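Local coordinates for VgrG protein (Vibrio cholerae, PDB 4DTF) that probably cross-links actin monomers covalently in an ATP-dependent reaction, acting through its actin cross-linking domain to disrupt the host cytoskeleton, at residues A[14-19]-A[90-95]; A[23-28]-A[94-99]; A[284-289]-A[346-351]. One frame throughout, in Å; residues are numbered along the deposited sequence. Where two conformers were deposited one is given.

Interaction 1: A[14-19]-A[90-95]. With ANP (phosphoaminophosphonic acid-adenylate ester), chain B.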
loop_
_atom_site.group_PDB
_atom_site.type_symbol
_atom_site.label_atom_id
_atom_site.label_comp_id
_atom_site.label_asym_id
_atom_site.label_seq_id
_atom_site.Cartn_x
_atom_site.Cartn_y
_atom_site.Cartn_z
ATOM N N PRO A 14 5.294 13.789 9.627
ATOM C CA PRO A 14 6.486 12.933 9.683
ATOM C C PRO A 14 6.382 11.767 8.699
ATOM O O PRO A 14 5.277 11.305 8.387
ATOM C CB PRO A 14 6.505 12.438 11.137
ATOM C CG PRO A 14 5.685 13.417 11.890
ATOM C CD PRO A 14 4.616 13.840 10.938
ATOM N N ASP A 15 7.533 11.338 8.171
ATOM C CA ASP A 15 7.617 10.197 7.271
ATOM C C ASP A 15 7.430 8.950 8.115
ATOM O O ASP A 15 7.661 8.983 9.326
ATOM C CB ASP A 15 8.988 10.144 6.589
ATOM C CG ASP A 15 9.246 11.295 5.646
ATOM O OD1 ASP A 15 8.541 11.386 4.615
ATOM O OD2 ASP A 15 10.155 12.103 5.934
ATOM N N PHE A 16 7.003 7.854 7.484
ATOM C CA PHE A 16 6.821 6.595 8.190
ATOM C C PHE A 16 8.167 6.144 8.751
ATOM O O PHE A 16 9.174 6.270 8.047
ATOM C CB PHE A 16 6.339 5.483 7.227
ATOM C CG PHE A 16 4.976 5.624 6.590
ATOM C CD1 PHE A 16 3.866 5.976 7.348
ATOM C CD2 PHE A 16 4.790 5.338 5.242
ATOM C CE1 PHE A 16 2.598 6.056 6.765
ATOM C CE2 PHE A 16 3.523 5.424 4.660
ATOM C CZ PHE A 16 2.437 5.785 5.424
ATOM N N PRO A 17 8.206 5.538 9.963
ATOM C CA PRO A 17 9.459 4.902 10.397
ATOM C C PRO A 17 9.713 3.756 9.401
ATOM O O PRO A 17 8.759 3.199 8.851
ATOM C CB PRO A 17 9.136 4.363 11.793
ATOM C CG PRO A 17 7.655 4.277 11.862
ATOM C CD PRO A 17 7.092 5.272 10.899
ATOM N N THR A 18 10.981 3.473 9.099
ATOM C CA THR A 18 11.343 2.443 8.127
ATOM C C THR A 18 11.787 1.111 8.768
ATOM O O THR A 18 11.685 0.067 8.123
ATOM C CB THR A 18 12.423 2.986 7.177
ATOM O OG1 THR A 18 13.576 3.358 7.932
ATOM C CG2 THR A 18 11.940 4.155 6.323
ATOM N N HIS A 19 12.296 1.141 10.016
ATOM C CA HIS A 19 12.805 -0.055 10.700
ATOM C C HIS A 19 11.922 -0.621 11.794
ATOM O O HIS A 19 11.448 0.115 12.658
ATOM C CB HIS A 19 14.231 0.180 11.238
ATOM C CG HIS A 19 14.882 -1.084 11.733
ATOM N ND1 HIS A 19 15.554 -1.935 10.866
ATOM C CD2 HIS A 19 14.877 -1.635 12.970
ATOM C CE1 HIS A 19 15.956 -2.953 11.606
ATOM N NE2 HIS A 19 15.571 -2.819 12.877
ATOM N N GLU A 90 -8.707 9.560 3.393
ATOM C CA GLU A 90 -8.202 8.264 3.790
ATOM C C GLU A 90 -7.254 8.424 4.969
ATOM O O GLU A 90 -6.317 9.232 4.930
ATOM C CB GLU A 90 -7.529 7.564 2.610
ATOM C CG GLU A 90 -7.071 6.136 2.907
ATOM C CD GLU A 90 -6.290 5.504 1.775
ATOM O OE1 GLU A 90 -5.449 6.209 1.172
ATOM O OE2 GLU A 90 -6.491 4.299 1.507
ATOM N N LEU A 91 -7.503 7.655 6.023
ATOM C CA LEU A 91 -6.633 7.639 7.210
ATOM C C LEU A 91 -5.599 6.532 7.018
ATOM O O LEU A 91 -5.964 5.385 6.754
ATOM C CB LEU A 91 -7.438 7.418 8.490
ATOM C CG LEU A 91 -8.648 8.324 8.733
ATOM C CD1 LEU A 91 -9.250 8.026 10.105
ATOM C CD2 LEU A 91 -8.284 9.826 8.590
ATOM N N VAL A 92 -4.310 6.911 7.039
ATOM C CA VAL A 92 -3.190 6.002 6.746
ATOM C C VAL A 92 -2.312 5.871 7.979
ATOM O O VAL A 92 -1.634 6.829 8.351
ATOM C CB VAL A 92 -2.395 6.449 5.479
ATOM C CG1 VAL A 92 -1.293 5.444 5.145
ATOM C CG2 VAL A 92 -3.332 6.635 4.272
ATOM N N SER A 93 -2.347 4.705 8.635
ATOM C CA SER A 93 -1.574 4.540 9.858
ATOM C C SER A 93 -0.068 4.574 9.647
ATOM O O SER A 93 0.416 4.241 8.564
ATOM C CB SER A 93 -1.976 3.266 10.601
ATOM O OG SER A 93 -1.400 2.104 10.022
ATOM N N TYR A 94 0.661 4.975 10.692
ATOM C CA TYR A 94 2.109 4.872 10.754
ATOM C C TYR A 94 2.293 3.390 11.120
ATOM O O TYR A 94 1.567 2.902 12.003
ATOM C CB TYR A 94 2.682 5.807 11.842
ATOM C CG TYR A 94 2.778 7.236 11.348
ATOM C CD1 TYR A 94 1.663 8.071 11.352
ATOM C CD2 TYR A 94 3.960 7.727 10.797
ATOM C CE1 TYR A 94 1.727 9.367 10.843
ATOM C CE2 TYR A 94 4.043 9.030 10.305
ATOM C CZ TYR A 94 2.919 9.843 10.319
ATOM O OH TYR A 94 2.976 11.114 9.804
ATOM N N PRO A 95 3.151 2.621 10.411
ATOM C CA PRO A 95 3.287 1.194 10.746
ATOM C C PRO A 95 3.735 0.943 12.181
ATOM O O PRO A 95 4.392 1.790 12.799
ATOM C CB PRO A 95 4.351 0.705 9.759
ATOM C CG PRO A 95 5.135 1.943 9.400
ATOM C CD PRO A 95 4.087 3.003 9.333
HETATM P PG ANP B . -2.154 5.833 -2.685
HETATM O O1G ANP B . -3.545 5.798 -2.130
HETATM O O2G ANP B . -2.024 5.058 -3.963
HETATM O O3G ANP B . -1.712 7.234 -2.978
HETATM P PB ANP B . -0.054 5.839 -0.796
HETATM O O1B ANP B . 0.650 6.846 -1.632
HETATM O O2B ANP B . -0.661 6.502 0.402
HETATM N N3B ANP B . -1.146 5.202 -1.606
HETATM P PA ANP B . 1.583 4.514 1.061
HETATM O O1A ANP B . 3.042 4.268 0.953
HETATM O O2A ANP B . 1.339 5.744 1.928
HETATM O O3A ANP B . 1.001 4.736 -0.301
HETATM O "O5'" ANP B . 0.837 3.260 1.724
HETATM C "C5'" ANP B . 1.601 2.719 2.798
HETATM C "C4'" ANP B . 0.832 1.681 3.566
HETATM O "O4'" ANP B . 1.811 0.728 4.026
HETATM C "C3'" ANP B . 0.167 2.195 4.842
HETATM O "O3'" ANP B . -0.879 1.327 5.265
HETATM C "C2'" ANP B . 1.342 2.191 5.816
HETATM O "O2'" ANP B . 0.966 2.149 7.182
HETATM C "C1'" ANP B . 2.011 0.880 5.417
HETATM N N9 ANP B . 3.434 0.790 5.694
HETATM C C8 ANP B . 4.417 1.712 5.423
HETATM N N7 ANP B . 5.605 1.361 5.837
HETATM C C5 ANP B . 5.406 0.112 6.401
HETATM C C6 ANP B . 6.285 -0.822 6.989
HETATM N N6 ANP B . 7.594 -0.605 7.161
HETATM N N1 ANP B . 5.765 -1.998 7.408
HETATM C C2 ANP B . 4.452 -2.214 7.257
HETATM N N3 ANP B . 3.526 -1.407 6.731
HETATM C C4 ANP B . 4.074 -0.255 6.318
#
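The ribose and adenine side of the nucleotide site is built here, where Phe16 and Pro17 of an irregular loop settle on Tyr94 and Pro95 at the break in strand 85-97. Phe16 and Tyr94 form a T-shaped pair: the edge of Phe16 is directed at the face of Tyr94, with ring centroids 5.7 Å apart and planes at 80°. The phenylalanine ring thus stands nearly upright on the tyrosine, and one of its faces receives the ligand, Phe16 CD2 lying 3.6 Å from ANP C8. Phe16 CG is anti to its own carbonyl carbon (chi1 -65°), which swings the ring toward Val92, where Phe16 CZ meets Val92 CG1 at 3.8 Å. An aromatic residue suits this place because its edge and its face serve different partners.

Tyrosine adds a polar end: Tyr94 OH donates to Pro14 O at 2.7 Å, from 23° outside the carbonyl plane, tying the loop to the strand. On the ligand side, Ser93 O accepts a hydrogen bond from ANP O2' at 2.6 Å, while the puckered Pro95 ring lies against the face of the base, CG 3.5 Å from ANP C5. Ser93 OG instead takes the backbone N-H of Ile27.

Behind the contact, Met59 of strand 56-68 touches both aromatic rings, Tyr48 of strand 45-51 packs on Pro14 and Tyr94, and helix 101-124 reaches Ser93 through Met111.

Interaction 2: A[23-28]-A[94-99]. With ANP (phosphoaminophosphonic acid-adenylate ester), chain B.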
loop_
_atom_site.group_PDB
_atom_site.type_symbol
_atom_site.label_atom_id
_atom_site.label_comp_id
_atom_site.label_asym_id
_atom_site.label_seq_id
_atom_site.Cartn_x
_atom_site.Cartn_y
_atom_site.Cartn_z
ATOM N N SER A 23 8.163 -8.466 11.942
ATOM C CA SER A 23 7.133 -8.127 10.981
ATOM C C SER A 23 6.327 -6.898 11.403
ATOM O O SER A 23 6.068 -6.692 12.594
ATOM C CB SER A 23 6.227 -9.321 10.746
ATOM O OG SER A 23 5.553 -9.715 11.928
ATOM N N SER A 24 5.976 -6.064 10.426
ATOM C CA SER A 24 5.233 -4.840 10.661
ATOM C C SER A 24 3.897 -4.805 9.930
ATOM O O SER A 24 3.675 -5.555 8.980
ATOM C CB SER A 24 6.093 -3.646 10.282
ATOM O OG SER A 24 6.614 -3.828 8.976
ATOM N N ILE A 25 3.006 -3.915 10.382
ATOM C CA ILE A 25 1.690 -3.739 9.794
ATOM C C ILE A 25 1.263 -2.263 9.787
ATOM O O ILE A 25 1.460 -1.539 10.765
ATOM C CB ILE A 25 0.619 -4.678 10.440
ATOM C CG1 ILE A 25 -0.721 -4.676 9.640
ATOM C CG2 ILE A 25 0.405 -4.369 11.937
ATOM C CD1 ILE A 25 -1.546 -5.935 9.746
ATOM N N GLY A 26 0.691 -1.862 8.663
ATOM C CA GLY A 26 0.091 -0.562 8.442
ATOM C C GLY A 26 -1.311 -0.774 7.908
ATOM O O GLY A 26 -1.626 -1.844 7.363
ATOM N N ILE A 27 -2.175 0.219 8.098
ATOM C CA ILE A 27 -3.566 0.140 7.635
ATOM C C ILE A 27 -3.961 1.386 6.857
ATOM O O ILE A 27 -3.393 2.456 7.067
ATOM C CB ILE A 27 -4.583 -0.179 8.774
ATOM C CG1 ILE A 27 -4.651 0.954 9.834
ATOM C CG2 ILE A 27 -4.347 -1.565 9.399
ATOM C CD1 ILE A 27 -5.813 0.850 10.860
ATOM N N GLU A 28 -4.949 1.244 5.970
ATOM C CA GLU A 28 -5.490 2.340 5.172
ATOM C C GLU A 28 -6.989 2.289 5.329
ATOM O O GLU A 28 -7.563 1.207 5.231
ATOM C CB GLU A 28 -5.114 2.159 3.697
ATOM C CG GLU A 28 -3.646 2.417 3.416
ATOM C CD GLU A 28 -3.186 1.924 2.061
ATOM O OE1 GLU A 28 -3.218 0.694 1.820
ATOM O OE2 GLU A 28 -2.802 2.775 1.229
ATOM N N TYR A 94 0.661 4.975 10.692
ATOM C CA TYR A 94 2.109 4.872 10.754
ATOM C C TYR A 94 2.293 3.390 11.120
ATOM O O TYR A 94 1.567 2.902 12.003
ATOM C CB TYR A 94 2.682 5.807 11.842
ATOM C CG TYR A 94 2.778 7.236 11.348
ATOM C CD1 TYR A 94 1.663 8.071 11.352
ATOM C CD2 TYR A 94 3.960 7.727 10.797
ATOM C CE1 TYR A 94 1.727 9.367 10.843
ATOM C CE2 TYR A 94 4.043 9.030 10.305
ATOM C CZ TYR A 94 2.919 9.843 10.319
ATOM O OH TYR A 94 2.976 11.114 9.804
ATOM N N PRO A 95 3.151 2.621 10.411
ATOM C CA PRO A 95 3.287 1.194 10.746
ATOM C C PRO A 95 3.735 0.943 12.181
ATOM O O PRO A 95 4.392 1.790 12.799
ATOM C CB PRO A 95 4.351 0.705 9.759
ATOM C CG PRO A 95 5.135 1.943 9.400
ATOM C CD PRO A 95 4.087 3.003 9.333
ATOM N N CYS A 96 3.355 -0.217 12.707
ATOM C CA CYS A 96 3.752 -0.675 14.026
ATOM C C CYS A 96 4.098 -2.155 13.926
ATOM O O CYS A 96 3.917 -2.757 12.859
ATOM C CB CYS A 96 2.676 -0.391 15.073
ATOM S SG CYS A 96 1.140 -1.326 14.859
ATOM N N GLU A 97 4.635 -2.735 15.007
ATOM C CA GLU A 97 4.955 -4.157 15.034
ATOM C C GLU A 97 3.645 -4.910 15.079
ATOM O O GLU A 97 2.717 -4.481 15.765
ATOM C CB GLU A 97 5.812 -4.507 16.251
ATOM C CG GLU A 97 7.070 -3.665 16.355
ATOM C CD GLU A 97 7.824 -3.739 17.670
ATOM O OE1 GLU A 97 8.540 -2.769 17.996
ATOM O OE2 GLU A 97 7.706 -4.767 18.366
ATOM N N MET A 98 3.556 -5.991 14.297
ATOM C CA MET A 98 2.366 -6.848 14.175
ATOM C C MET A 98 1.876 -7.423 15.499
ATOM O O MET A 98 0.679 -7.600 15.674
ATOM C CB MET A 98 2.622 -7.987 13.190
ATOM C CG MET A 98 2.438 -7.596 11.782
ATOM S SD MET A 98 2.163 -9.003 10.679
ATOM C CE MET A 98 0.434 -9.254 10.902
ATOM N N ASP A 99 2.797 -7.719 16.425
ATOM C CA ASP A 99 2.451 -8.265 17.738
ATOM C C ASP A 99 2.403 -7.200 18.844
ATOM O O ASP A 99 2.378 -7.545 20.016
ATOM C CB ASP A 99 3.382 -9.434 18.110
ATOM C CG ASP A 99 4.858 -9.093 18.192
ATOM O OD1 ASP A 99 5.209 -7.894 18.168
ATOM O OD2 ASP A 99 5.670 -10.041 18.278
HETATM P PG ANP B . -2.154 5.833 -2.685
HETATM O O1G ANP B . -3.545 5.798 -2.130
HETATM O O2G ANP B . -2.024 5.058 -3.963
HETATM O O3G ANP B . -1.712 7.234 -2.978
HETATM P PB ANP B . -0.054 5.839 -0.796
HETATM O O1B ANP B . 0.650 6.846 -1.632
HETATM O O2B ANP B . -0.661 6.502 0.402
HETATM N N3B ANP B . -1.146 5.202 -1.606
HETATM P PA ANP B . 1.583 4.514 1.061
HETATM O O1A ANP B . 3.042 4.268 0.953
HETATM O O2A ANP B . 1.339 5.744 1.928
HETATM O O3A ANP B . 1.001 4.736 -0.301
HETATM O "O5'" ANP B . 0.837 3.260 1.724
HETATM C "C5'" ANP B . 1.601 2.719 2.798
HETATM C "C4'" ANP B . 0.832 1.681 3.566
HETATM O "O4'" ANP B . 1.811 0.728 4.026
HETATM C "C3'" ANP B . 0.167 2.195 4.842
HETATM O "O3'" ANP B . -0.879 1.327 5.265
HETATM C "C2'" ANP B . 1.342 2.191 5.816
HETATM O "O2'" ANP B . 0.966 2.149 7.182
HETATM C "C1'" ANP B . 2.011 0.880 5.417
HETATM N N9 ANP B . 3.434 0.790 5.694
HETATM C C8 ANP B . 4.417 1.712 5.423
HETATM N N7 ANP B . 5.605 1.361 5.837
HETATM C C5 ANP B . 5.406 0.112 6.401
HETATM C C6 ANP B . 6.285 -0.822 6.989
HETATM N N6 ANP B . 7.594 -0.605 7.161
HETATM N N1 ANP B . 5.765 -1.998 7.408
HETATM C C2 ANP B . 4.452 -2.214 7.257
HETATM N N3 ANP B . 3.526 -1.407 6.731
HETATM C C4 ANP B . 4.074 -0.255 6.318
HETATM O O HOH W 1 5.719 -8.419 14.926
HETATM O O HOH W 2 -0.533 0.225 11.842
#
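Ile25 and Cys96 face each other as an antiparallel hydrogen-bonded pair: Ile25 N gives its hydrogen to Cys96 O at 2.9 Å, and Cys96 N returns a bond to Ile25 O at 3.0 Å. Two residues on, Met98 N donates to Ser23 O over 3.1 Å, so the pairing holds although strand 85-97 is ending. Ile25 O also receives a water that reaches Tyr94 O through a weak bond.

Among the side chains, Ile25 and Met98 cross at about a right angle, Ile25 CB touching Met98 CG at 3.7 Å. The thioether chain bends at chi3, its SD passing near Ser23 OG and its CE near Ile25 CD1; a flexible methionine can serve both neighbours.

Toward the nucleotide, Ser24 OG donates to ANP N1 at 2.6 Å. With chi1 at 51° the hydroxyl sits between the backbone N and carbonyl carbon, which brings it to the base. Gly26, having no side chain, lets ANP O2' approach to 3.1 Å from its CA. Farther along, Ile27 O takes a weak bond from ANP O3'.

Outside this shell, Glu191 holds Ser23 OG. Strand 173-180 pairs with strand 24-30 and puts Val177 against Ile25 and Met98, while Ala103, Val104 and Arg107 of helix 101-124 pack on Cys96.

Interaction 3: A[284-289]-A[346-351]. With ANP (phosphoaminophosphonic acid-adenylate ester), chain B.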
loop_
_atom_site.group_PDB
_atom_site.type_symbol
_atom_site.label_atom_id
_atom_site.label_comp_id
_atom_site.label_asym_id
_atom_site.label_seq_id
_atom_site.Cartn_x
_atom_site.Cartn_y
_atom_site.Cartn_z
ATOM N N SER A 284 13.535 -5.967 -7.756
ATOM C CA SER A 284 14.997 -6.011 -7.907
ATOM C C SER A 284 15.780 -5.827 -6.579
ATOM O O SER A 284 16.934 -6.236 -6.501
ATOM C CB SER A 284 15.465 -5.038 -8.985
ATOM O OG SER A 284 15.239 -3.705 -8.561
ATOM N N LYS A 285 15.135 -5.274 -5.537
ATOM C CA LYS A 285 15.744 -5.083 -4.209
ATOM C C LYS A 285 16.147 -6.400 -3.524
ATOM O O LYS A 285 17.161 -6.429 -2.832
ATOM C CB LYS A 285 14.817 -4.268 -3.286
ATOM C CG LYS A 285 14.640 -2.784 -3.671
ATOM C CD LYS A 285 15.861 -1.887 -3.404
ATOM C CE LYS A 285 16.127 -1.592 -1.944
ATOM N NZ LYS A 285 17.230 -0.609 -1.779
ATOM N N ILE A 286 15.363 -7.483 -3.711
ATOM C CA ILE A 286 15.601 -8.785 -3.059
ATOM C C ILE A 286 16.938 -9.442 -3.436
ATOM O O ILE A 286 17.491 -10.202 -2.641
ATOM C CB ILE A 286 14.365 -9.736 -3.139
ATOM C CG1 ILE A 286 14.363 -10.784 -1.984
ATOM C CG2 ILE A 286 14.232 -10.384 -4.529
ATOM C CD1 ILE A 286 13.073 -11.665 -1.867
ATOM N N VAL A 287 17.471 -9.110 -4.623
ATOM C CA VAL A 287 18.758 -9.601 -5.152
ATOM C C VAL A 287 19.911 -9.250 -4.191
ATOM O O VAL A 287 20.852 -10.027 -4.049
ATOM C CB VAL A 287 18.935 -9.082 -6.615
ATOM C CG1 VAL A 287 20.359 -8.675 -6.950
ATOM C CG2 VAL A 287 18.417 -10.101 -7.611
ATOM N N GLU A 288 19.759 -8.133 -3.453
ATOM C CA GLU A 288 20.707 -7.620 -2.467
ATOM C C GLU A 288 20.872 -8.530 -1.244
ATOM O O GLU A 288 21.908 -8.449 -0.583
ATOM C CB GLU A 288 20.323 -6.192 -2.035
ATOM C CG GLU A 288 20.281 -5.182 -3.179
ATOM C CD GLU A 288 19.628 -3.838 -2.895
ATOM O OE1 GLU A 288 19.275 -3.564 -1.724
ATOM O OE2 GLU A 288 19.476 -3.048 -3.856
ATOM N N ILE A 289 19.880 -9.399 -0.939
ATOM C CA ILE A 289 19.991 -10.303 0.219
ATOM C C ILE A 289 20.897 -11.509 -0.091
ATOM O O ILE A 289 21.221 -12.278 0.808
ATOM C CB ILE A 289 18.613 -10.704 0.838
ATOM C CG1 ILE A 289 17.906 -11.822 0.022
ATOM C CG2 ILE A 289 17.707 -9.465 1.074
ATOM C CD1 ILE A 289 16.795 -12.547 0.713
ATOM N N LEU A 346 16.684 -6.243 4.542
ATOM C CA LEU A 346 15.593 -5.832 3.675
ATOM C C LEU A 346 14.244 -6.368 4.124
ATOM O O LEU A 346 14.110 -7.552 4.447
ATOM C CB LEU A 346 15.879 -6.241 2.209
ATOM C CG LEU A 346 14.743 -6.025 1.186
ATOM C CD1 LEU A 346 14.543 -4.526 0.867
ATOM C CD2 LEU A 346 15.020 -6.789 -0.090
ATOM N N ALA A 347 13.255 -5.471 4.164
ATOM C CA ALA A 347 11.863 -5.816 4.418
ATOM C C ALA A 347 11.150 -5.623 3.083
ATOM O O ALA A 347 11.465 -4.696 2.330
ATOM C CB ALA A 347 11.245 -4.905 5.481
ATOM N N ILE A 348 10.214 -6.520 2.782
ATOM C CA ILE A 348 9.389 -6.474 1.581
ATOM C C ILE A 348 7.959 -6.400 2.055
ATOM O O ILE A 348 7.596 -7.048 3.045
ATOM C CB ILE A 348 9.682 -7.638 0.589
ATOM C CG1 ILE A 348 9.628 -9.025 1.292
ATOM C CG2 ILE A 348 11.021 -7.383 -0.136
ATOM C CD1 ILE A 348 9.668 -10.278 0.342
ATOM N N LEU A 349 7.164 -5.544 1.404
ATOM C CA LEU A 349 5.797 -5.243 1.818
ATOM C C LEU A 349 4.727 -5.742 0.891
ATOM O O LEU A 349 4.942 -5.869 -0.315
ATOM C CB LEU A 349 5.656 -3.726 2.069
ATOM C CG LEU A 349 6.126 -3.254 3.457
ATOM C CD1 LEU A 349 7.654 -3.362 3.618
ATOM C CD2 LEU A 349 5.718 -1.851 3.692
ATOM N N PHE A 350 3.552 -6.038 1.470
ATOM C CA PHE A 350 2.431 -6.568 0.711
ATOM C C PHE A 350 1.127 -5.957 1.139
ATOM O O PHE A 350 0.813 -5.922 2.329
ATOM C CB PHE A 350 2.368 -8.099 0.845
ATOM C CG PHE A 350 3.646 -8.767 0.412
ATOM C CD1 PHE A 350 3.837 -9.142 -0.916
ATOM C CD2 PHE A 350 4.677 -8.988 1.323
ATOM C CE1 PHE A 350 5.038 -9.725 -1.323
ATOM C CE2 PHE A 350 5.875 -9.568 0.915
ATOM C CZ PHE A 350 6.052 -9.922 -0.405
ATOM N N GLU A 351 0.341 -5.506 0.163
ATOM C CA GLU A 351 -0.945 -4.899 0.466
ATOM C C GLU A 351 -2.066 -5.904 0.269
ATOM O O GLU A 351 -2.214 -6.475 -0.813
ATOM C CB GLU A 351 -1.151 -3.650 -0.409
ATOM C CG GLU A 351 -2.498 -2.956 -0.261
ATOM C CD GLU A 351 -2.700 -1.804 -1.226
ATOM O OE1 GLU A 351 -1.730 -1.063 -1.494
ATOM O OE2 GLU A 351 -3.840 -1.632 -1.707
HETATM P PG ANP B . -2.154 5.833 -2.685
HETATM O O1G ANP B . -3.545 5.798 -2.130
HETATM O O2G ANP B . -2.024 5.058 -3.963
HETATM O O3G ANP B . -1.712 7.234 -2.978
HETATM P PB ANP B . -0.054 5.839 -0.796
HETATM O O1B ANP B . 0.650 6.846 -1.632
HETATM O O2B ANP B . -0.661 6.502 0.402
HETATM N N3B ANP B . -1.146 5.202 -1.606
HETATM P PA ANP B . 1.583 4.514 1.061
HETATM O O1A ANP B . 3.042 4.268 0.953
HETATM O O2A ANP B . 1.339 5.744 1.928
HETATM O O3A ANP B . 1.001 4.736 -0.301
HETATM O "O5'" ANP B . 0.837 3.260 1.724
HETATM C "C5'" ANP B . 1.601 2.719 2.798
HETATM C "C4'" ANP B . 0.832 1.681 3.566
HETATM O "O4'" ANP B . 1.811 0.728 4.026
HETATM C "C3'" ANP B . 0.167 2.195 4.842
HETATM O "O3'" ANP B . -0.879 1.327 5.265
HETATM C "C2'" ANP B . 1.342 2.191 5.816
HETATM O "O2'" ANP B . 0.966 2.149 7.182
HETATM C "C1'" ANP B . 2.011 0.880 5.417
HETATM N N9 ANP B . 3.434 0.790 5.694
HETATM C C8 ANP B . 4.417 1.712 5.423
HETATM N N7 ANP B . 5.605 1.361 5.837
HETATM C C5 ANP B . 5.406 0.112 6.401
HETATM C C6 ANP B . 6.285 -0.822 6.989
HETATM N N6 ANP B . 7.594 -0.605 7.161
HETATM N N1 ANP B . 5.765 -1.998 7.408
HETATM C C2 ANP B . 4.452 -2.214 7.257
HETATM N N3 ANP B . 3.526 -1.407 6.731
HETATM C C4 ANP B . 4.074 -0.255 6.318
#
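Leu346, near the start of strand 345-352, fits against the helically wound 284-289, which precedes helix 292-307; the contact joins a pocket-lining strand to the helical part of the fold.

The contact across the segments is apolar. Leu346 CG is anti to the backbone N (chi1 173°), and its CD2 methyl reaches the winding backbone itself, 3.5 Å from Lys285 O and 3.6 Å from Ile286 CA. Ile289 crosses Leu346 at about a right angle, with Ile289 CG2 3.9 Å from Leu346 CB. Deeper in, the CD1 methyls of Ile286 and Ile348 meet at 4.3 Å, beside Tyr230 of helix 221-245. Branched aliphatic chains suit this seam, since each offers several methyls to fill an irregular surface.

Polar interactions stay within 284-289. Glu288 N and Ile289 N bond to Lys285 O and Ile286 O, three residues back, which keeps the coil compact. Of the Lys285 side chain, CB is what approaches Leu346; bends at chi2 and chi3 turn the chain away, and Lys285 NZ forms a salt bridge with Glu288 OE1 at 3.6 Å.

The ligand is met by alternation along the strand: Leu346 and Ile348 serve the helical side, whereas Leu349 turns to the adenine, its CD2 methyl 3.4 Å from ANP C5.

Interactions 1 and 2 are neighbours, with centres 9 Å apart; they share Tyr94 and Pro95 of strand 85-97, which pairs with strand 24-30. Both close on the 90-99 stretch before interaction 3 opens later in the chain, its centre about 18 Å from that of interaction 1 and 17 Å from that of interaction 2. Strand 173-180 closes the distance, pairing with both 24-30 and 345-352. All three reach the same nucleotide: Pro95 and Leu349 sandwich the adenine from opposite faces. The binding site is therefore assembled from sequence-distant pieces of the actin cross-linking domain, consistent with use of ATP in the cross-linking reaction.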